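Local coordinates for aminotransferase AspB (Helicobacter pylori 26695, PDB 3EZS), which probably catalyses the transfer of amino groups between amino acids and keto acids, using pyridoxal 5'-phosphate as cofactor, at residues I332-A337 with D348-A353; A14-I19 with F322-Y327; L26-G31 with P359-P364. All blocks are in the same frame, centred on the assembly; numbering follows the deposited sequence.

Contact 1 (I332-A337 with D348-A353)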
ATOM      1  N   ILE A 332      11.621  22.364 -25.114  1.00 38.38           N
ATOM      2  CA  ILE A 332      11.851  20.949 -24.864  1.00 35.84           C
ATOM      3  C   ILE A 332      12.343  20.772 -23.442  1.00 37.35           C
ATOM      4  O   ILE A 332      13.343  21.378 -23.050  1.00 37.89           O
ATOM      5  CB  ILE A 332      12.864  20.346 -25.867  1.00 36.39           C
ATOM      6  CG1 ILE A 332      12.307  20.393 -27.296  1.00 35.77           C
ATOM      7  CG2 ILE A 332      13.228  18.917 -25.466  1.00 32.84           C
ATOM      8  CD1 ILE A 332      13.344  20.172 -28.380  1.00 34.09           C
ATOM      9  N   ILE A 333      11.658  19.926 -22.679  1.00 36.91           N
ATOM     10  CA  ILE A 333      12.004  19.671 -21.277  1.00 37.49           C
ATOM     11  C   ILE A 333      12.886  18.434 -21.161  1.00 36.35           C
ATOM     12  O   ILE A 333      12.537  17.367 -21.672  1.00 34.49           O
ATOM     13  CB  ILE A 333      10.728  19.429 -20.412  1.00 40.38           C
ATOM     14  CG1 ILE A 333       9.835  20.679 -20.393  1.00 38.55           C
ATOM     15  CG2 ILE A 333      11.098  18.977 -18.989  1.00 34.30           C
ATOM     16  CD1 ILE A 333       8.386  20.437 -19.870  1.00 35.23           C
ATOM     17  N   THR A 334      14.036  18.599 -20.509  1.00 37.13           N
ATOM     18  CA  THR A 334      14.973  17.509 -20.227  1.00 37.94           C
ATOM     19  C   THR A 334      15.275  17.535 -18.727  1.00 38.71           C
ATOM     20  O   THR A 334      15.056  18.550 -18.066  1.00 39.98           O
ATOM     21  CB  THR A 334      16.264  17.633 -21.074  1.00 38.95           C
ATOM     22  OG1 THR A 334      17.026  18.778 -20.654  1.00 42.86           O
ATOM     23  CG2 THR A 334      15.920  17.754 -22.592  1.00 36.56           C
ATOM     24  N   LEU A 335      15.768  16.422 -18.189  1.00 38.71           N
ATOM     25  CA  LEU A 335      16.058  16.285 -16.763  1.00 38.54           C
ATOM     26  C   LEU A 335      17.569  16.284 -16.485  1.00 37.30           C
ATOM     27  O   LEU A 335      18.273  15.349 -16.887  1.00 34.40           O
ATOM     28  CB  LEU A 335      15.455  14.972 -16.225  1.00 38.30           C
ATOM     29  CG  LEU A 335      15.647  14.621 -14.737  1.00 40.60           C
ATOM     30  CD1 LEU A 335      14.972  15.680 -13.807  1.00 36.11           C
ATOM     31  CD2 LEU A 335      15.133  13.208 -14.414  1.00 38.56           C
ATOM     32  N   PRO A 336      18.076  17.332 -15.814  1.00 36.74           N
ATOM     33  CA  PRO A 336      19.474  17.300 -15.402  1.00 37.30           C
ATOM     34  C   PRO A 336      19.704  16.097 -14.477  1.00 36.86           C
ATOM     35  O   PRO A 336      18.945  15.916 -13.502  1.00 35.33           O
ATOM     36  CB  PRO A 336      19.637  18.608 -14.623  1.00 38.19           C
ATOM     37  CG  PRO A 336      18.594  19.480 -15.095  1.00 38.26           C
ATOM     38  CD  PRO A 336      17.434  18.596 -15.415  1.00 39.40           C
ATOM     39  N   ALA A 337      20.725  15.288 -14.781  1.00 36.22           N
ATOM     40  CA  ALA A 337      21.012  14.076 -14.002  1.00 36.58           C
ATOM     41  C   ALA A 337      21.489  14.368 -12.584  1.00 37.92           C
ATOM     42  O   ALA A 337      21.476  13.468 -11.727  1.00 40.15           O
ATOM     43  CB  ALA A 337      21.995  13.158 -14.736  1.00 36.04           C
ATOM     44  N   ASP A 348      27.200  16.622 -15.559  1.00 41.46           N
ATOM     45  CA  ASP A 348      27.474  16.790 -17.004  1.00 43.40           C
ATOM     46  C   ASP A 348      26.522  16.037 -17.926  1.00 41.05           C
ATOM     47  O   ASP A 348      26.870  15.770 -19.079  1.00 40.64           O
ATOM     48  CB  ASP A 348      28.893  16.294 -17.303  1.00 45.20           C
ATOM     49  CG  ASP A 348      29.928  16.928 -16.411  1.00 52.40           C
ATOM     50  OD1 ASP A 348      29.779  18.138 -16.116  1.00 55.39           O
ATOM     51  OD2 ASP A 348      30.887  16.214 -16.029  1.00 62.82           O
ATOM     52  N   TYR A 349      25.332  15.688 -17.425  1.00 39.52           N
ATOM     53  CA  TYR A 349      24.338  14.954 -18.202  1.00 37.23           C
ATOM     54  C   TYR A 349      22.920  15.435 -18.014  1.00 38.17           C
ATOM     55  O   TYR A 349      22.573  16.013 -16.970  1.00 37.85           O
ATOM     56  CB  TYR A 349      24.347  13.479 -17.780  1.00 38.36           C
ATOM     57  CG  TYR A 349      25.643  12.769 -18.074  1.00 39.89           C
ATOM     58  CD1 TYR A 349      26.700  12.827 -17.174  1.00 40.16           C
ATOM     59  CD2 TYR A 349      25.816  12.055 -19.261  1.00 34.18           C
ATOM     60  CE1 TYR A 349      27.888  12.191 -17.440  1.00 39.11           C
ATOM     61  CE2 TYR A 349      27.008  11.420 -19.543  1.00 37.26           C
ATOM     62  CZ  TYR A 349      28.041  11.490 -18.624  1.00 37.16           C
ATOM     63  OH  TYR A 349      29.238  10.885 -18.878  1.00 41.19           O
ATOM     64  N   VAL A 350      22.099  15.203 -19.048  1.00 38.11           N
ATOM     65  CA  VAL A 350      20.643  15.362 -18.938  1.00 36.85           C
ATOM     66  C   VAL A 350      20.117  13.991 -19.315  1.00 39.10           C
ATOM     67  O   VAL A 350      20.721  13.291 -20.157  1.00 39.47           O
ATOM     68  CB  VAL A 350      19.972  16.459 -19.837  1.00 36.41           C
ATOM     69  CG1 VAL A 350      20.399  17.854 -19.397  1.00 36.07           C
ATOM     70  CG2 VAL A 350      20.212  16.226 -21.344  1.00 32.28           C
ATOM     71  N   ARG A 351      19.030  13.589 -18.662  1.00 37.01           N
ATOM     72  CA  ARG A 351      18.379  12.350 -18.967  1.00 37.13           C
ATOM     73  C   ARG A 351      17.208  12.692 -19.873  1.00 37.98           C
ATOM     74  O   ARG A 351      16.492  13.676 -19.624  1.00 36.55           O
ATOM     75  CB  ARG A 351      17.851  11.644 -17.718  1.00 34.78           C
ATOM     76  CG  ARG A 351      17.367  10.227 -18.028  1.00 38.49           C
ATOM     77  CD  ARG A 351      16.526   9.642 -16.919  1.00 39.36           C
ATOM     78  NE  ARG A 351      15.196  10.257 -16.856  1.00 38.09           N
ATOM     79  CZ  ARG A 351      14.306   9.961 -15.915  1.00 40.88           C
ATOM     80  NH1 ARG A 351      14.562   9.020 -15.013  1.00 38.00           N
ATOM     81  NH2 ARG A 351      13.142  10.574 -15.901  1.00 38.86           N
ATOM     82  N   LEU A 352      17.022  11.862 -20.899  1.00 37.15           N
ATOM     83  CA  LEU A 352      15.919  11.975 -21.847  1.00 39.33           C
ATOM     84  C   LEU A 352      15.085  10.675 -21.726  1.00 40.03           C
ATOM     85  O   LEU A 352      15.659   9.583 -21.720  1.00 39.31           O
ATOM     86  CB  LEU A 352      16.434  12.098 -23.289  1.00 39.61           C
ATOM     87  CG  LEU A 352      17.449  13.172 -23.715  1.00 43.55           C
ATOM     88  CD1 LEU A 352      17.666  13.082 -25.218  1.00 31.48           C
ATOM     89  CD2 LEU A 352      17.014  14.566 -23.348  1.00 33.56           C
ATOM     90  N   ALA A 353      13.755  10.809 -21.643  1.00 38.43           N
ATOM     91  CA  ALA A 353      12.841   9.683 -21.500  1.00 39.32           C
ATOM     92  C   ALA A 353      12.093   9.532 -22.820  1.00 38.33           C
ATOM     93  O   ALA A 353      11.209  10.325 -23.121  1.00 36.45           O
ATOM     94  CB  ALA A 353      11.864   9.921 -20.315  1.00 37.43           C
TER
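Leu335 and Arg351 face each other as an antiparallel hydrogen-bonded pair. Arg351 N donates to Leu335 O at 2.6 Å, and Leu335 N returns a bond to Arg351 O at 3.2 Å. Leu335 O also receives a CA-H contact from Val350, 3.1 Å from its CA. Pro336 and Val350 form the non-hydrogen-bonded pair that follows, and the next bond comes from Ala337 N, 3.0 Å from Tyr349 O.

The Leu335 and Arg351 side chains run side by side on one face, and Leu335 CD2 lies over the guanidinium, 3.6 Å from Arg351 NH2. NH2 is bonded to Gly29 O and NH1 to Asn165 OD1, two bonds at different nitrogens, which should hold the rotation of the group. The setting resembles that of the arginine which, in related aminotransferases, binds the substrate α-carboxylate; Arg351 probably corresponds to it.

Thr334 meets its neighbours with both branches. Its OG1, set between backbone N and carbonyl carbon (chi1 68°), faces Val350 CG1, while CG2 presses tightly on Leu352 CD2 at 3.5 Å.

Strand 349-353 is the middle one of a three-stranded antiparallel sheet, with 335-336 along one side and 311-315 along the other. Thr334 also meets helix 319-330, and Leu352 reaches helix 358-372.

Contact 2 (A14-I19 with F322-Y327)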
ATOM      1  N   ALA A  14      11.621  24.059 -10.269  1.00 44.90           N
ATOM      2  CA  ALA A  14      12.329  25.217  -9.695  1.00 44.44           C
ATOM      3  C   ALA A  14      13.338  25.808 -10.660  1.00 43.38           C
ATOM      4  O   ALA A  14      13.448  27.026 -10.768  1.00 43.20           O
ATOM      5  CB  ALA A  14      13.033  24.843  -8.387  1.00 43.31           C
ATOM      6  N   LEU A  15      14.085  24.942 -11.347  1.00 43.58           N
ATOM      7  CA  LEU A  15      15.082  25.378 -12.330  1.00 41.93           C
ATOM      8  C   LEU A  15      14.472  26.184 -13.501  1.00 42.10           C
ATOM      9  O   LEU A  15      15.052  27.164 -13.958  1.00 42.17           O
ATOM     10  CB  LEU A  15      15.797  24.154 -12.902  1.00 40.15           C
ATOM     11  CG  LEU A  15      16.901  24.413 -13.933  1.00 40.88           C
ATOM     12  CD1 LEU A  15      18.159  25.097 -13.319  1.00 38.25           C
ATOM     13  CD2 LEU A  15      17.258  23.142 -14.629  1.00 34.97           C
ATOM     14  N   LEU A  16      13.313  25.756 -13.979  1.00 42.76           N
ATOM     15  CA  LEU A  16      12.673  26.369 -15.145  1.00 44.86           C
ATOM     16  C   LEU A  16      11.608  27.442 -14.845  1.00 46.07           C
ATOM     17  O   LEU A  16      11.104  28.073 -15.770  1.00 46.08           O
ATOM     18  CB  LEU A  16      12.057  25.252 -16.004  1.00 44.55           C
ATOM     19  CG  LEU A  16      12.986  24.103 -16.413  1.00 42.79           C
ATOM     20  CD1 LEU A  16      12.229  23.025 -17.264  1.00 37.35           C
ATOM     21  CD2 LEU A  16      14.209  24.639 -17.156  1.00 38.07           C
ATOM     22  N   LYS A  17      11.305  27.656 -13.565  1.00 48.98           N
ATOM     23  CA  LYS A  17      10.264  28.595 -13.100  1.00 50.34           C
ATOM     24  C   LYS A  17      10.375  30.017 -13.663  1.00 49.10           C
ATOM     25  O   LYS A  17       9.376  30.620 -14.018  1.00 47.77           O
ATOM     26  CB  LYS A  17      10.261  28.624 -11.563  1.00 50.00           C
ATOM     27  CG  LYS A  17       9.096  29.361 -10.923  1.00 53.58           C
ATOM     28  CD  LYS A  17       9.065  29.129  -9.400  1.00 54.12           C
ATOM     29  N   GLU A  18      11.588  30.536 -13.780  1.00 49.55           N
ATOM     30  CA  GLU A  18      11.779  31.882 -14.304  1.00 51.57           C
ATOM     31  C   GLU A  18      11.833  31.961 -15.840  1.00 50.40           C
ATOM     32  O   GLU A  18      12.090  33.046 -16.380  1.00 47.87           O
ATOM     33  CB  GLU A  18      13.054  32.488 -13.706  1.00 51.50           C
ATOM     34  CG  GLU A  18      13.029  32.564 -12.179  1.00 58.25           C
ATOM     35  CD  GLU A  18      14.294  33.172 -11.575  1.00 57.11           C
ATOM     36  OE1 GLU A  18      15.198  33.584 -12.343  1.00 64.17           O
ATOM     37  OE2 GLU A  18      14.369  33.236 -10.323  1.00 64.45           O
ATOM     38  N   ILE A  19      11.586  30.841 -16.541  1.00 49.10           N
ATOM     39  CA  ILE A  19      11.667  30.807 -18.005  1.00 47.60           C
ATOM     40  C   ILE A  19      10.311  30.653 -18.712  1.00 46.51           C
ATOM     41  O   ILE A  19       9.477  29.832 -18.320  1.00 45.74           O
ATOM     42  CB  ILE A  19      12.586  29.664 -18.492  1.00 48.04           C
ATOM     43  CG1 ILE A  19      13.982  29.774 -17.877  1.00 51.01           C
ATOM     44  CG2 ILE A  19      12.700  29.685 -20.015  1.00 51.14           C
ATOM     45  CD1 ILE A  19      14.901  28.598 -18.235  1.00 48.40           C
ATOM     46  N   PHE A 322      22.121  23.309 -19.708  1.00 37.04           N
ATOM     47  CA  PHE A 322      21.635  22.778 -20.978  1.00 38.45           C
ATOM     48  C   PHE A 322      20.112  22.680 -20.940  1.00 37.72           C
ATOM     49  O   PHE A 322      19.446  22.995 -21.913  1.00 34.45           O
ATOM     50  CB  PHE A 322      22.262  21.401 -21.253  1.00 37.69           C
ATOM     51  CG  PHE A 322      21.954  20.837 -22.618  1.00 37.01           C
ATOM     52  CD1 PHE A 322      22.727  21.174 -23.712  1.00 36.77           C
ATOM     53  CD2 PHE A 322      20.915  19.940 -22.800  1.00 38.70           C
ATOM     54  CE1 PHE A 322      22.448  20.651 -24.973  1.00 37.41           C
ATOM     55  CE2 PHE A 322      20.645  19.400 -24.044  1.00 40.33           C
ATOM     56  CZ  PHE A 322      21.410  19.772 -25.143  1.00 39.99           C
ATOM     57  N   ALA A 323      19.572  22.241 -19.806  1.00 37.65           N
ATOM     58  CA  ALA A 323      18.117  22.123 -19.646  1.00 38.27           C
ATOM     59  C   ALA A 323      17.447  23.481 -19.800  1.00 39.46           C
ATOM     60  O   ALA A 323      16.427  23.564 -20.464  1.00 40.45           O
ATOM     61  CB  ALA A 323      17.737  21.495 -18.290  1.00 34.63           C
ATOM     62  N   LYS A 324      18.029  24.517 -19.182  1.00 40.39           N
ATOM     63  CA  LYS A 324      17.509  25.890 -19.222  1.00 42.54           C
ATOM     64  C   LYS A 324      17.496  26.435 -20.624  1.00 41.91           C
ATOM     65  O   LYS A 324      16.487  26.971 -21.060  1.00 42.11           O
ATOM     66  CB  LYS A 324      18.317  26.836 -18.300  1.00 43.08           C
ATOM     67  CG  LYS A 324      17.775  26.971 -16.868  1.00 45.76           C
ATOM     68  CD  LYS A 324      18.848  27.292 -15.802  1.00 46.00           C
ATOM     69  CE  LYS A 324      19.792  28.434 -16.131  1.00 51.59           C
ATOM     70  NZ  LYS A 324      20.946  28.494 -15.168  1.00 51.92           N
ATOM     71  N   THR A 325      18.631  26.313 -21.309  1.00 41.18           N
ATOM     72  CA  THR A 325      18.774  26.776 -22.687  1.00 40.75           C
ATOM     73  C   THR A 325      17.782  26.098 -23.629  1.00 40.49           C
ATOM     74  O   THR A 325      17.119  26.775 -24.428  1.00 39.22           O
ATOM     75  CB  THR A 325      20.215  26.535 -23.234  1.00 40.04           C
ATOM     76  OG1 THR A 325      21.147  27.208 -22.392  1.00 44.61           O
ATOM     77  CG2 THR A 325      20.367  27.088 -24.667  1.00 41.92           C
ATOM     78  N   LEU A 326      17.671  24.774 -23.533  1.00 38.56           N
ATOM     79  CA  LEU A 326      16.777  24.039 -24.416  0.50 38.48           C
ATOM     80  C   LEU A 326      15.301  24.416 -24.179  1.00 38.56           C
ATOM     81  O   LEU A 326      14.532  24.562 -25.123  1.00 36.96           O
ATOM     82  CB  LEU A 326      17.011  22.533 -24.243  0.50 37.79           C
ATOM     83  CG  LEU A 326      16.369  21.585 -25.251  0.50 34.34           C
ATOM     84  CD1 LEU A 326      16.940  21.759 -26.638  0.50 23.06           C
ATOM     85  CD2 LEU A 326      16.558  20.161 -24.779  0.50 36.90           C
ATOM     86  N   TYR A 327      14.919  24.571 -22.921  1.00 38.87           N
ATOM     87  CA  TYR A 327      13.549  24.920 -22.593  1.00 39.66           C
ATOM     88  C   TYR A 327      13.211  26.350 -23.019  1.00 40.30           C
ATOM     89  O   TYR A 327      12.143  26.610 -23.581  1.00 41.42           O
ATOM     90  CB  TYR A 327      13.321  24.750 -21.105  1.00 38.79           C
ATOM     91  CG  TYR A 327      11.904  24.988 -20.679  1.00 38.08           C
ATOM     92  CD1 TYR A 327      10.889  24.122 -21.084  1.00 40.11           C
ATOM     93  CD2 TYR A 327      11.576  26.036 -19.825  1.00 39.19           C
ATOM     94  CE1 TYR A 327       9.573  24.321 -20.685  1.00 42.10           C
ATOM     95  CE2 TYR A 327      10.263  26.242 -19.419  1.00 41.19           C
ATOM     96  CZ  TYR A 327       9.270  25.375 -19.845  1.00 41.94           C
ATOM     97  OH  TYR A 327       7.972  25.563 -19.441  1.00 43.51           O
TER
HETATM   98  O   HOH W   1       8.183  27.800 -17.063  1.00 61.76           O
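The carbonyl oxygen of Ile19 accepts a hydrogen bond from a water at 2.7 Å between Ile19 O and the water oxygen, and the same water is 3.3 Å from Tyr327 OH. The second link is the longer. The water lies at the edge of the Tyr327 ring, in its plane, and bridges the phenol oxygen to the backbone of Ile19.

The rest of the interface is apolar. Tyr327 carries its ring out from helix 319-330 with CG anti to the backbone N (chi1 -176°), which lays it across Leu16. Leu16 CD1 stands over one face in a CH-pi contact, 4.0 Å from the ring centroid and 15° from the normal, displaced toward the rim. Leu16 CB touches the ring too, near CD2 and CE2. Ile19 approaches the same CD2 obliquely with its CG2 (3.8 Å), the two side chains running past one another with opposed headings.

A type I beta turn from Leu16 to Ile19, closed by Ile19 N donating to Leu16 O, carries the chain on from helix 8-16. The turn brings Leu16 and Ile19 to bear on one tyrosine, and in doing so packs the N-terminal part of the chain on its C-terminal part, a pairing that builds the small domain in aminotransferases of this fold.

The aliphatic stem of Lys324 is crossed by two side chains at about a right angle. Leu15 CD1 presses tightly on Lys324 CD at 3.4 Å, and Ile19 CD1 reaches Lys324 CG at 3.6 Å. Bent at chi3 (49°), the lysine sends its NZ to a weak hydrogen bond with Asn321 OD1. Leu15 CD2 meets Ala323 CB, and both residues also touch Pro336.

Contact 3 (L26-G31 with P359-P364)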
ATOM      1  N   LEU A  26       8.508  18.983 -26.870  1.00 44.09           N
ATOM      2  CA  LEU A  26       8.181  17.780 -26.079  1.00 43.81           C
ATOM      3  C   LEU A  26       8.753  17.711 -24.680  1.00 42.67           C
ATOM      4  O   LEU A  26       9.847  18.179 -24.410  1.00 41.47           O
ATOM      5  CB  LEU A  26       8.645  16.501 -26.775  1.00 44.52           C
ATOM      6  CG  LEU A  26       7.905  15.946 -27.995  1.00 51.61           C
ATOM      7  CD1 LEU A  26       8.470  14.575 -28.271  1.00 48.84           C
ATOM      8  CD2 LEU A  26       6.405  15.858 -27.758  1.00 54.47           C
ATOM      9  N   ASP A  27       8.006  17.055 -23.805  1.00 41.14           N
ATOM     10  CA  ASP A  27       8.425  16.843 -22.449  1.00 41.19           C
ATOM     11  C   ASP A  27       9.145  15.521 -22.399  1.00 40.56           C
ATOM     12  O   ASP A  27       8.499  14.481 -22.451  1.00 40.93           O
ATOM     13  CB  ASP A  27       7.209  16.822 -21.534  1.00 42.74           C
ATOM     14  CG  ASP A  27       7.578  16.656 -20.066  1.00 44.66           C
ATOM     15  OD1 ASP A  27       8.734  16.299 -19.742  1.00 43.42           O
ATOM     16  OD2 ASP A  27       6.681  16.890 -19.239  1.00 48.26           O
ATOM     17  N   LEU A  28      10.478  15.560 -22.341  1.00 39.56           N
ATOM     18  CA  LEU A  28      11.290  14.350 -22.269  1.00 39.96           C
ATOM     19  C   LEU A  28      11.874  14.167 -20.856  1.00 42.74           C
ATOM     20  O   LEU A  28      12.857  13.436 -20.671  1.00 42.30           O
ATOM     21  CB  LEU A  28      12.402  14.372 -23.327  1.00 38.76           C
ATOM     22  CG  LEU A  28      11.983  14.456 -24.806  1.00 39.36           C
ATOM     23  CD1 LEU A  28      13.196  14.684 -25.691  1.00 36.98           C
ATOM     24  CD2 LEU A  28      11.196  13.244 -25.284  1.00 41.40           C
ATOM     25  N   GLY A  29      11.257  14.814 -19.863  1.00 45.95           N
ATOM     26  CA  GLY A  29      11.693  14.730 -18.466  1.00 49.34           C
ATOM     27  C   GLY A  29      11.150  13.497 -17.772  1.00 52.33           C
ATOM     28  O   GLY A  29      11.905  12.607 -17.449  1.00 53.14           O
ATOM     29  N   ILE A  30       9.834  13.423 -17.593  1.00 57.49           N
ATOM     30  CA  ILE A  30       9.178  12.303 -16.878  1.00 60.20           C
ATOM     31  C   ILE A  30       9.190  10.913 -17.580  1.00 62.11           C
ATOM     32  O   ILE A  30       8.658  10.762 -18.687  1.00 63.33           O
ATOM     33  CB  ILE A  30       7.707  12.671 -16.544  1.00 62.68           C
ATOM     34  CG1 ILE A  30       7.079  11.635 -15.598  1.00 66.03           C
ATOM     35  CG2 ILE A  30       6.862  12.825 -17.841  1.00 61.14           C
ATOM     36  CD1 ILE A  30       7.922  11.300 -14.356  1.00 69.20           C
ATOM     37  N   GLY A  31       9.742   9.892 -16.902  1.00 62.04           N
ATOM     38  CA  GLY A  31       9.825   8.535 -17.451  1.00 61.72           C
ATOM     39  C   GLY A  31       8.544   7.716 -17.316  1.00 62.82           C
ATOM     40  O   GLY A  31       8.565   6.637 -16.720  1.00 61.23           O
ATOM     41  N   PRO A 359       7.834   8.423 -34.442  1.00 37.96           N
ATOM     42  CA  PRO A 359       7.846   9.580 -35.334  1.00 38.68           C
ATOM     43  C   PRO A 359       7.825  10.947 -34.634  1.00 39.21           C
ATOM     44  O   PRO A 359       8.327  11.923 -35.197  1.00 39.68           O
ATOM     45  CB  PRO A 359       6.576   9.384 -36.176  1.00 38.91           C
ATOM     46  CG  PRO A 359       6.233   7.932 -36.041  1.00 37.70           C
ATOM     47  CD  PRO A 359       6.644   7.583 -34.659  1.00 39.79           C
ATOM     48  N   LEU A 360       7.263  11.015 -33.424  1.00 38.08           N
ATOM     49  CA  LEU A 360       7.179  12.268 -32.674  1.00 39.52           C
ATOM     50  C   LEU A 360       8.534  12.727 -32.134  1.00 41.24           C
ATOM     51  O   LEU A 360       8.701  13.906 -31.826  1.00 41.59           O
ATOM     52  CB  LEU A 360       6.157  12.158 -31.532  1.00 39.70           C
ATOM     53  CG  LEU A 360       4.731  11.743 -31.933  1.00 42.06           C
ATOM     54  CD1 LEU A 360       3.851  11.359 -30.722  1.00 46.10           C
ATOM     55  CD2 LEU A 360       4.088  12.854 -32.770  1.00 45.33           C
ATOM     56  N   LEU A 361       9.500  11.808 -32.059  1.00 41.71           N
ATOM     57  CA  LEU A 361      10.828  12.078 -31.521  1.00 41.64           C
ATOM     58  C   LEU A 361      11.857  12.608 -32.520  1.00 43.21           C
ATOM     59  O   LEU A 361      12.853  13.183 -32.111  1.00 44.06           O
ATOM     60  CB  LEU A 361      11.405  10.778 -30.910  1.00 41.64           C
ATOM     61  CG  LEU A 361      10.651  10.091 -29.770  1.00 40.13           C
ATOM     62  CD1 LEU A 361      11.408   8.822 -29.293  1.00 34.94           C
ATOM     63  CD2 LEU A 361      10.431  11.053 -28.599  1.00 41.12           C
ATOM     64  N   GLU A 362      11.631  12.397 -33.811  1.00 45.14           N
ATOM     65  CA  GLU A 362      12.625  12.739 -34.840  1.00 48.25           C
ATOM     66  C   GLU A 362      13.064  14.190 -34.778  1.00 47.26           C
ATOM     67  O   GLU A 362      14.260  14.468 -34.683  1.00 45.91           O
ATOM     68  CB  GLU A 362      12.116  12.424 -36.248  1.00 47.16           C
ATOM     69  CG  GLU A 362      11.732  10.962 -36.488  1.00 53.48           C
ATOM     70  CD  GLU A 362      11.078  10.748 -37.844  1.00 55.66           C
ATOM     71  OE1 GLU A 362      11.400  11.519 -38.789  1.00 68.69           O
ATOM     72  OE2 GLU A 362      10.255   9.808 -37.967  1.00 65.01           O
ATOM     73  N   LYS A 363      12.097  15.102 -34.810  1.00 45.59           N
ATOM     74  CA  LYS A 363      12.402  16.515 -34.771  1.00 46.53           C
ATOM     75  C   LYS A 363      13.059  16.948 -33.462  1.00 43.64           C
ATOM     76  O   LYS A 363      14.168  17.476 -33.495  1.00 44.82           O
ATOM     77  CB  LYS A 363      11.141  17.362 -35.078  1.00 48.87           C
ATOM     78  CG  LYS A 363      11.383  18.860 -35.213  1.00 55.39           C
ATOM     79  CD  LYS A 363      12.248  19.170 -36.433  1.00 61.65           C
ATOM     80  CE  LYS A 363      12.470  20.654 -36.602  1.00 66.40           C
ATOM     81  NZ  LYS A 363      13.330  20.914 -37.790  1.00 70.26           N
ATOM     82  N   PRO A 364      12.391  16.752 -32.310  1.00 42.74           N
ATOM     83  CA  PRO A 364      13.028  17.191 -31.060  1.00 41.99           C
ATOM     84  C   PRO A 364      14.420  16.629 -30.777  1.00 41.75           C
ATOM     85  O   PRO A 364      15.258  17.346 -30.228  1.00 41.32           O
ATOM     86  CB  PRO A 364      12.060  16.716 -29.979  1.00 41.95           C
ATOM     87  CG  PRO A 364      11.141  15.789 -30.637  1.00 43.22           C
ATOM     88  CD  PRO A 364      11.055  16.198 -32.046  1.00 43.43           C
TER
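Leu26 reaches helix 358-372 with a single methyl, CD1, which meets three residues of the helix at once. It approaches Leu360 O to 3.6 Å, Pro364 CG to 3.8 Å and Leu361 CD2 to 4.0 Å. In a regular helix Leu360 O would accept from the nitrogen four residues on, but that position is Pro364, which has no N-H; the helix is kinked here, and the leucine methyl lies beside the carbonyl oxygen. The Leu26 and Pro364 side chains meet at a slant, with the proline ring turned toward the loop.

Asp27 serves its own segment instead. Its OD1 accepts from Gly29 N at 2.9 Å (156° at the hydrogen), with the nitrogen lying almost in line with the C-O bond of the carboxylate, and so closes an Asx turn. Asp27 O takes a hydrogen bond from Tyr356 OH.

Leu28 returns to the helix, its CD2 resting 4.0 Å from Leu361 CD2. That one Leu361 methyl therefore touches both Leu26 and Leu28; with CG anti to the carbonyl carbon (chi1 -60°) and an extended chi2, the side chain brings its tip to the loop although its first bond runs across the direction of the loop. The contact is small, and no hydrogen bond crosses it.

The backbone of Leu28 is hydrogen-bonded to Ile333 and to Ala353, which sets the loop alongside the three-stranded sheet. Helix 358-372 lies next to the loop and, through Leu361, rests on Asn292 and Leu295 of helix 280-299.

Overall arrangement
All three contacts lie on the same side of the chain's centre. The centre of contact 1 is about 11 Å from those of contacts 2 and 3, which are about 16 Å apart, centre to centre, and do not touch. Contact 1 touches both of the others: Thr334 and Ile333 pack on helix 319-330, while Ile333 and Arg351 bond to the loop 26-31. Along the chain, 14-19 and 26-31 come first, followed some 300 residues later by 322-327, 332-337, 348-353 and 359-364. Contacts 2 and 3 therefore interleave, and both bring the N-terminal segment onto C-terminal helices around one small antiparallel sheet, consistent with the composite small domain of these aminotransferases.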